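Local atomic coordinates of DHHA1 domain protein (Clostridium perfringens, PDB entry 3KEW), a protein that probably acts as an alanyl-tRNA editing protein, using a zinc-bearing domain related to that of alanyl-tRNA synthetase to hydrolyse mischarged tRNA(Ala). Residues F39-G44 with G66-V71; R212-E215 with A220-I223; G100-S105 with R183-V188. All blocks are in the same frame, centred on the assembly; numbering follows the deposited sequence.

Interaction 1: residues F39-G44 with G66-V71; sequences FFPGGG and GKVYHV
Strand 67-72 of the six-stranded antiparallel barrel meets the start of a glycine-rich loop, residues 39-44, chiefly through Phe39 with His70 and Val68 with both Pro41 and the Phe39 carbonyl. The aromatic pair is an offset T-shaped stack. His70 turns its edge toward the face of Phe39, the centroids lie 5.1 Å apart and the planes stand at 87°. The CD2-NE2 side of the imidazole does the touching: His70 CD2 is 3.6 Å from Phe39 CD2, and His70 NE2 is 3.5 Å from Phe39 CB. With CG of His70 set beside its own backbone N (chi1 -52°), the imidazole leans to the loop, where Phe39 CG falls in its plane. Thr37 OG1 hydrogen-bonds to both His70 NE2 and Phe39 N, and His70 ND1 has a weak hydrogen bond to Val32 O, so the imidazole is held at both nitrogens, which limits its rotation. The sequence FFPGGG resembles the glycine-rich motif of alanyl-tRNA synthetases and their editing relatives. Past Pro41 the loop departs from the barrel, and Gly44 O comes within 4.4 Å of the zinc ion, consistent with a part in the editing site. The two methyls of Val68 serve different loop residues. CG1, anti to the backbone N, sits 3.7 Å from Phe39 O; CG2 meets Pro41 CG at 4.2 Å, the side chains crossing at about a right angle. Ile53 touches both aromatic residues, while Tyr7 borders both Pro41 and Val68.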
loop_
_atom_site.group_PDB
_atom_site.type_symbol
_atom_site.label_atom_id
_atom_site.label_comp_id
_atom_site.label_asym_id
_atom_site.label_seq_id
_atom_site.Cartn_x
_atom_site.Cartn_y
_atom_site.Cartn_z
ATOM N N PHE A 39 11.464 5.614 -2.030
ATOM C CA PHE A 39 10.270 6.400 -2.368
ATOM C C PHE A 39 9.350 5.563 -3.255
ATOM O O PHE A 39 9.709 5.224 -4.391
ATOM C CB PHE A 39 10.632 7.729 -3.060
ATOM C CG PHE A 39 11.312 8.741 -2.152
ATOM C CD1 PHE A 39 10.567 9.720 -1.494
ATOM C CD2 PHE A 39 12.691 8.722 -1.966
ATOM C CE1 PHE A 39 11.178 10.641 -0.638
ATOM C CE2 PHE A 39 13.320 9.653 -1.127
ATOM C CZ PHE A 39 12.558 10.611 -0.455
ATOM N N PHE A 40 8.177 5.212 -2.718
ATOM C CA PHE A 40 7.129 4.501 -3.464
ATOM C C PHE A 40 6.536 5.499 -4.453
ATOM O O PHE A 40 6.214 6.630 -4.053
ATOM C CB PHE A 40 6.052 4.005 -2.485
ATOM C CG PHE A 40 5.045 3.039 -3.077
ATOM C CD1 PHE A 40 3.677 3.222 -2.851
ATOM C CD2 PHE A 40 5.454 1.933 -3.820
ATOM C CE1 PHE A 40 2.732 2.325 -3.366
ATOM C CE2 PHE A 40 4.523 1.033 -4.344
ATOM C CZ PHE A 40 3.154 1.223 -4.108
ATOM N N PRO A 41 6.460 5.124 -5.749
ATOM C CA PRO A 41 5.802 5.965 -6.769
ATOM C C PRO A 41 4.258 5.906 -6.763
ATOM O O PRO A 41 3.601 6.779 -7.356
ATOM C CB PRO A 41 6.350 5.403 -8.090
ATOM C CG PRO A 41 6.654 3.967 -7.793
ATOM C CD PRO A 41 7.039 3.899 -6.337
ATOM N N GLY A 42 3.702 4.903 -6.086
ATOM C CA GLY A 42 2.276 4.603 -6.156
ATOM C C GLY A 42 2.060 3.235 -6.775
ATOM O O GLY A 42 2.928 2.744 -7.495
ATOM N N GLY A 43 0.910 2.617 -6.498
ATOM C CA GLY A 43 0.600 1.278 -7.015
ATOM C C GLY A 43 -0.498 0.557 -6.248
ATOM O O GLY A 43 -0.608 0.691 -5.031
ATOM N N GLY A 44 -1.316 -0.207 -6.965
ATOM C CA GLY A 44 -2.447 -0.936 -6.371
ATOM C C GLY A 44 -3.519 -0.090 -5.680
ATOM O O GLY A 44 -4.261 -0.604 -4.836
ATOM N N GLY A 66 9.680 1.590 -15.810
ATOM C CA GLY A 66 10.414 0.852 -14.784
ATOM C C GLY A 66 11.387 1.690 -13.974
ATOM O O GLY A 66 12.223 1.148 -13.259
ATOM N N LYS A 67 11.282 3.012 -14.075
ATOM C CA LYS A 67 12.212 3.900 -13.381
ATOM C C LYS A 67 11.472 4.899 -12.512
ATOM O O LYS A 67 10.529 5.544 -12.959
ATOM C CB LYS A 67 13.120 4.636 -14.372
ATOM C CG LYS A 67 14.139 3.742 -15.067
ATOM C CD LYS A 67 14.860 4.483 -16.178
ATOM C CE LYS A 67 15.901 3.592 -16.840
ATOM N NZ LYS A 67 16.737 4.361 -17.804
ATOM N N VAL A 68 11.920 5.024 -11.267
ATOM C CA VAL A 68 11.282 5.889 -10.294
ATOM C C VAL A 68 11.910 7.289 -10.334
ATOM O O VAL A 68 13.101 7.456 -10.051
ATOM C CB VAL A 68 11.354 5.273 -8.858
ATOM C CG1 VAL A 68 10.690 6.182 -7.853
ATOM C CG2 VAL A 68 10.706 3.892 -8.817
ATOM N N TYR A 69 11.093 8.283 -10.672
ATOM C CA TYR A 69 11.534 9.674 -10.785
ATOM C C TYR A 69 11.042 10.544 -9.641
ATOM O O TYR A 69 9.875 10.496 -9.275
ATOM C CB TYR A 69 11.056 10.285 -12.100
ATOM C CG TYR A 69 11.644 9.644 -13.335
ATOM C CD1 TYR A 69 11.000 8.581 -13.963
ATOM C CD2 TYR A 69 12.845 10.097 -13.875
ATOM C CE1 TYR A 69 11.535 7.983 -15.094
ATOM C CE2 TYR A 69 13.392 9.502 -15.015
ATOM C CZ TYR A 69 12.726 8.449 -15.619
ATOM O OH TYR A 69 13.253 7.849 -16.743
ATOM N N HIS A 70 11.934 11.372 -9.118
ATOM C CA HIS A 70 11.646 12.227 -7.979
ATOM C C HIS A 70 11.639 13.681 -8.434
ATOM O O HIS A 70 12.626 14.172 -8.988
ATOM C CB HIS A 70 12.699 12.018 -6.877
ATOM C CG HIS A 70 12.891 10.582 -6.485
ATOM N ND1 HIS A 70 13.457 9.646 -7.324
ATOM C CD2 HIS A 70 12.584 9.921 -5.342
ATOM C CE1 HIS A 70 13.487 8.470 -6.720
ATOM N NE2 HIS A 70 12.966 8.612 -5.514
ATOM N N VAL A 71 10.520 14.361 -8.202
ATOM C CA VAL A 71 10.385 15.767 -8.565
ATOM C C VAL A 71 10.839 16.638 -7.393
ATOM O O VAL A 71 10.200 16.673 -6.341
ATOM C CB VAL A 71 8.941 16.103 -9.029
ATOM C CG1 VAL A 71 8.796 17.583 -9.338
ATOM C CG2 VAL A 71 8.576 15.277 -10.254
#

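Interaction 2: residues R212-E215 with A220-I223; sequences RRWE and ATRI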
loop_
_atom_site.group_PDB
_atom_site.type_symbol
_atom_site.label_atom_id
_atom_site.label_comp_id
_atom_site.label_asym_id
_atom_site.label_seq_id
_atom_site.Cartn_x
_atom_site.Cartn_y
_atom_site.Cartn_z
ATOM N N ARG A 212 -16.877 3.422 9.639
ATOM C CA ARG A 212 -17.500 4.723 9.871
ATOM C C ARG A 212 -18.989 4.725 9.554
ATOM O O ARG A 212 -19.818 5.136 10.372
ATOM C CB ARG A 212 -16.820 5.770 8.980
ATOM C CG ARG A 212 -15.553 6.371 9.551
ATOM C CD ARG A 212 -15.891 7.583 10.390
ATOM N NE ARG A 212 -14.702 8.295 10.834
ATOM C CZ ARG A 212 -14.146 9.312 10.183
ATOM N NH1 ARG A 212 -14.664 9.747 9.042
ATOM N NH2 ARG A 212 -13.066 9.891 10.682
ATOM N N ARG A 213 -19.306 4.281 8.339
ATOM C CA ARG A 213 -20.654 4.303 7.771
ATOM C C ARG A 213 -20.631 3.443 6.519
ATOM O O ARG A 213 -19.563 3.084 6.039
ATOM C CB ARG A 213 -21.065 5.735 7.391
ATOM C CG ARG A 213 -20.052 6.448 6.516
ATOM C CD ARG A 213 -20.321 7.940 6.443
ATOM N NE ARG A 213 -21.222 8.278 5.343
ATOM C CZ ARG A 213 -22.525 8.520 5.463
ATOM N NH1 ARG A 213 -23.123 8.465 6.641
ATOM N NH2 ARG A 213 -23.237 8.816 4.389
ATOM N N TRP A 214 -21.808 3.120 5.995
ATOM C CA TRP A 214 -21.930 2.338 4.772
ATOM C C TRP A 214 -23.206 2.718 4.034
ATOM O O TRP A 214 -24.163 3.197 4.648
ATOM C CB TRP A 214 -21.915 0.838 5.072
ATOM C CG TRP A 214 -22.991 0.408 6.017
ATOM C CD1 TRP A 214 -24.244 -0.027 5.690
ATOM C CD2 TRP A 214 -22.915 0.376 7.453
ATOM N NE1 TRP A 214 -24.950 -0.334 6.830
ATOM C CE2 TRP A 214 -24.163 -0.091 7.925
ATOM C CE3 TRP A 214 -21.914 0.696 8.385
ATOM C CZ2 TRP A 214 -24.438 -0.249 9.293
ATOM C CZ3 TRP A 214 -22.190 0.540 9.741
ATOM C CH2 TRP A 214 -23.441 0.070 10.180
ATOM N N GLU A 215 -23.209 2.520 2.720
ATOM C CA GLU A 215 -24.414 2.695 1.906
ATOM C C GLU A 215 -24.399 1.765 0.698
ATOM O O GLU A 215 -23.362 1.171 0.372
ATOM C CB GLU A 215 -24.606 4.157 1.475
ATOM C CG GLU A 215 -23.481 4.749 0.658
ATOM C CD GLU A 215 -23.599 6.261 0.513
ATOM O OE1 GLU A 215 -23.327 6.769 -0.593
ATOM O OE2 GLU A 215 -23.961 6.946 1.497
ATOM N N ALA A 220 -23.672 -3.498 -4.629
ATOM C CA ALA A 220 -22.695 -3.629 -3.558
ATOM C C ALA A 220 -23.016 -2.760 -2.334
ATOM O O ALA A 220 -23.832 -1.841 -2.408
ATOM C CB ALA A 220 -21.285 -3.293 -4.108
ATOM N N THR A 221 -22.376 -3.072 -1.204
ATOM C CA THR A 221 -22.372 -2.181 -0.044
ATOM C C THR A 221 -21.016 -1.484 0.020
ATOM O O THR A 221 -19.992 -2.136 0.217
ATOM C CB THR A 221 -22.644 -2.939 1.285
ATOM O OG1 THR A 221 -23.850 -3.706 1.169
ATOM C CG2 THR A 221 -22.789 -1.959 2.440
ATOM N N ARG A 222 -21.021 -0.169 -0.187
ATOM C CA ARG A 222 -19.821 0.648 -0.067
ATOM C C ARG A 222 -19.587 1.033 1.394
ATOM O O ARG A 222 -20.369 1.785 1.977
ATOM C CB ARG A 222 -19.948 1.898 -0.935
ATOM C CG ARG A 222 -18.765 2.860 -0.843
ATOM C CD ARG A 222 -18.615 3.633 -2.131
ATOM N NE ARG A 222 -18.246 2.746 -3.234
ATOM C CZ ARG A 222 -18.119 3.133 -4.498
ATOM N NH1 ARG A 222 -18.331 4.397 -4.834
ATOM N NH2 ARG A 222 -17.776 2.255 -5.429
ATOM N N ILE A 223 -18.500 0.519 1.962
ATOM C CA ILE A 223 -18.178 0.666 3.379
ATOM C C ILE A 223 -17.024 1.656 3.595
ATOM O O ILE A 223 -15.937 1.434 3.081
ATOM C CB ILE A 223 -17.802 -0.719 3.972
ATOM C CG1 ILE A 223 -18.986 -1.688 3.842
ATOM C CG2 ILE A 223 -17.350 -0.598 5.417
ATOM C CD1 ILE A 223 -18.707 -3.062 4.367
#
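Strands 212-215 and 220-223 run antiparallel, their axes 4.8 Å apart at closest and their directions at 159°. Glu215 and Arg222 form a hydrogen-bonded pair: Glu215 N gives to Arg222 O at 3.0 Å, and Arg222 N to Glu215 O at 2.8 Å. The first bond is the straighter at hydrogen (161°), but its donor is tilted from the carbonyl plane; the second is bent at hydrogen, although the donor lies almost in line with the C=O bond. Next along is the non-hydrogen-bonded pair Trp214-Ile223, with CA atoms 4.3 Å apart. Here Trp214 CA adds a CA-H...O contact to Arg222 O at 3.2 Å, giving that oxygen a second, weaker partner. Trp214 and Ile223 share one sheet face, where Trp214 CB meets Ile223 CG1 at 4.1 Å. The indole has CG between backbone N and carbonyl carbon (chi1 57°) and runs alongside Thr221, pointing the same way, with CG2 of Thr221 3.9 Å from Trp214 CB. Thr221 OG1 is hydrogen-bonded to Gly132 O. The indole packs on Glu136, Ile139 and Arg140 of helix 136-152. Glu215 and Arg222 occupy the other face. Arg222 turns away at its end to a salt bridge with Asp129 of strand 126-131, whereas Glu215 OE2 pairs with Arg213 NH2 of its own strand at 3.5 Å. The arrangement is a beta hairpin closed by the short turn after strand 209-217, an outermost strand of the four-stranded antiparallel sheet backed by helix 136-152.

Interaction 3: residues G100-S105 with R183-V188; sequences GQHLLS and RIVEIV. With ZN (zinc ion), chain C.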
loop_
_atom_site.group_PDB
_atom_site.type_symbol
_atom_site.label_atom_id
_atom_site.label_comp_id
_atom_site.label_asym_id
_atom_site.label_seq_id
_atom_site.Cartn_x
_atom_site.Cartn_y
_atom_site.Cartn_z
ATOM N N GLY A 100 -5.577 -2.457 5.970
ATOM C CA GLY A 100 -6.922 -2.348 6.536
ATOM C C GLY A 100 -8.021 -2.847 5.602
ATOM O O GLY A 100 -8.876 -3.636 6.011
ATOM N N GLN A 101 -7.974 -2.410 4.342
ATOM C CA GLN A 101 -8.868 -2.926 3.302
ATOM C C GLN A 101 -8.741 -4.435 3.095
ATOM O O GLN A 101 -9.754 -5.135 3.077
ATOM C CB GLN A 101 -8.655 -2.201 1.977
ATOM C CG GLN A 101 -9.535 -2.721 0.836
ATOM C CD GLN A 101 -8.774 -3.633 -0.087
ATOM O OE1 GLN A 101 -7.747 -3.236 -0.625
ATOM N NE2 GLN A 101 -9.258 -4.874 -0.259
ATOM N N HIS A 102 -7.511 -4.924 2.933
ATOM C CA HIS A 102 -7.257 -6.365 2.746
ATOM C C HIS A 102 -7.796 -7.205 3.908
ATOM O O HIS A 102 -8.337 -8.302 3.707
ATOM C CB HIS A 102 -5.748 -6.638 2.626
ATOM C CG HIS A 102 -5.177 -6.379 1.271
ATOM N ND1 HIS A 102 -4.409 -7.307 0.604
ATOM C CD2 HIS A 102 -5.228 -5.286 0.471
ATOM C CE1 HIS A 102 -4.025 -6.805 -0.558
ATOM N NE2 HIS A 102 -4.508 -5.581 -0.662
ATOM N N LEU A 103 -7.586 -6.697 5.121
ATOM C CA LEU A 103 -8.031 -7.364 6.345
ATOM C C LEU A 103 -9.556 -7.511 6.413
ATOM O O LEU A 103 -10.075 -8.616 6.637
ATOM C CB LEU A 103 -7.486 -6.631 7.580
ATOM C CG LEU A 103 -7.834 -7.226 8.949
ATOM C CD1 LEU A 103 -7.296 -8.647 9.100
ATOM C CD2 LEU A 103 -7.313 -6.323 10.060
ATOM N N LEU A 104 -10.257 -6.403 6.192
ATOM C CA LEU A 104 -11.722 -6.364 6.178
ATOM C C LEU A 104 -12.278 -7.278 5.103
ATOM O O LEU A 104 -13.169 -8.094 5.376
ATOM C CB LEU A 104 -12.234 -4.937 5.941
ATOM C CG LEU A 104 -12.204 -3.940 7.095
ATOM C CD1 LEU A 104 -12.559 -2.523 6.589
ATOM C CD2 LEU A 104 -13.122 -4.338 8.252
ATOM N N SER A 105 -11.719 -7.162 3.897
ATOM C CA SER A 105 -12.112 -7.991 2.767
ATOM C C SER A 105 -11.996 -9.476 3.124
ATOM O O SER A 105 -12.922 -10.247 2.866
ATOM C CB SER A 105 -11.257 -7.658 1.537
ATOM O OG SER A 105 -11.645 -6.399 1.002
ATOM N N ARG A 183 3.544 -9.596 -7.672
ATOM C CA ARG A 183 3.774 -9.512 -6.224
ATOM C C ARG A 183 2.561 -10.088 -5.500
ATOM O O ARG A 183 1.418 -9.925 -5.947
ATOM C CB ARG A 183 3.983 -8.075 -5.753
ATOM C CG ARG A 183 4.833 -7.186 -6.638
ATOM C CD ARG A 183 6.183 -6.923 -6.046
ATOM N NE ARG A 183 6.166 -6.733 -4.592
ATOM C CZ ARG A 183 7.208 -7.008 -3.810
ATOM N NH1 ARG A 183 8.328 -7.469 -4.350
ATOM N NH2 ARG A 183 7.138 -6.829 -2.501
ATOM N N ILE A 184 2.818 -10.751 -4.381
ATOM C CA ILE A 184 1.768 -11.341 -3.559
ATOM C C ILE A 184 1.800 -10.704 -2.163
ATOM O O ILE A 184 2.876 -10.505 -1.594
ATOM C CB ILE A 184 1.943 -12.884 -3.472
ATOM C CG1 ILE A 184 1.710 -13.553 -4.841
ATOM C CG2 ILE A 184 1.060 -13.497 -2.389
ATOM C CD1 ILE A 184 0.254 -13.523 -5.375
ATOM N N VAL A 185 0.621 -10.346 -1.642
ATOM C CA VAL A 185 0.469 -9.957 -0.242
ATOM C C VAL A 185 -0.418 -10.975 0.464
ATOM O O VAL A 185 -1.575 -11.181 0.075
ATOM C CB VAL A 185 -0.121 -8.548 -0.081
ATOM C CG1 VAL A 185 -0.378 -8.248 1.399
ATOM C CG2 VAL A 185 0.818 -7.515 -0.673
ATOM N N GLU A 186 0.136 -11.613 1.492
ATOM C CA GLU A 186 -0.525 -12.713 2.173
ATOM C C GLU A 186 -0.706 -12.424 3.655
ATOM O O GLU A 186 0.276 -12.301 4.390
ATOM C CB GLU A 186 0.295 -13.993 1.998
ATOM C CG GLU A 186 -0.264 -15.221 2.722
ATOM C CD GLU A 186 0.660 -16.431 2.626
ATOM O OE1 GLU A 186 1.695 -16.348 1.930
ATOM O OE2 GLU A 186 0.352 -17.468 3.248
ATOM N N ILE A 187 -1.958 -12.319 4.098
ATOM C CA ILE A 187 -2.247 -12.289 5.538
ATOM C C ILE A 187 -2.274 -13.744 6.014
ATOM O O ILE A 187 -3.232 -14.464 5.742
ATOM C CB ILE A 187 -3.569 -11.555 5.864
ATOM C CG1 ILE A 187 -3.537 -10.131 5.276
ATOM C CG2 ILE A 187 -3.807 -11.543 7.389
ATOM C CD1 ILE A 187 -4.858 -9.372 5.330
ATOM N N VAL A 188 -1.201 -14.168 6.685
ATOM C CA VAL A 188 -0.976 -15.591 6.988
ATOM C C VAL A 188 -2.127 -16.207 7.781
ATOM O O VAL A 188 -2.415 -15.799 8.909
ATOM C CB VAL A 188 0.396 -15.841 7.690
ATOM C CG1 VAL A 188 0.551 -17.304 8.089
ATOM C CG2 VAL A 188 1.545 -15.429 6.775
HETATM ZN ZN ZN C . -4.246 -4.385 -2.603
HETATM O O HOH W 1 -6.562 -4.253 -2.518
HETATM O O HOH W 2 -4.187 -9.998 1.297
HETATM O O HOH W 3 -4.857 -6.109 -3.890
HETATM O O HOH W 4 -4.429 -3.094 -4.631
#
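Ile187 CD1 drives into the helix at the His102-Leu103 peptide, the close-packed half of this contact. The methyl lies 3.8 Å from Leu103 N and 3.9 Å from His102 CB, touching helix backbone as much as side chain. CG1 of Ile187 is anti to its carbonyl carbon (chi1 -56°), and the extended chain beyond it carries CD1 to the helix. Toward Val185 the packing gives way to water. Val185 CG1 only brushes the imidazole, 4.2 Å from His102 ND1, and a bound water bridges the imidazole and the strand backbone: it accepts a hydrogen bond from His102 ND1 at 2.8 Å, in the plane of the ring, and donates to Val185 O at 3.1 Å. That second-shell link would help to set the turn of the ring, whose NE2 binds the zinc ion at 2.3 Å. His98 and Cys195 are the other protein ligands, and three waters fill the rest of the shell; one of these also donates to Gln101 OE1. The HxxxH pattern matches the zinc motif of alanyl-tRNA editing domains. Segment 100-105 of helix 88-112 crosses strand 184-187 at -57°, the axes 9.9 Å apart at closest. The strand is central in its sheet, between 156-159 and 191-194, while Leu103 also packs on Ala146 and Ile150 of helix 136-152.

In the fold
From the N terminus, interaction 1 closes first, as strand 67-72 of the barrel returns against the start of the glycine-rich segment 39-44. After the last barrel strand, 82-86, the chain enters helix 88-112, and interaction 3 joins this helix to strand 184-187 across 77 intervening residues, the longest loop of the three. Interaction 2 comes last, a local hairpin spanning four residues. The contacts follow in series; none nests or crosses. Interactions 1 and 3 lie on opposite sides of the chain's centre, their nearest atoms about 6 Å apart. Interactions 2 and 3 have centres 19 Å apart, and helix 136-152 touches both, linking the four-stranded sheet with the zinc-bearing helix.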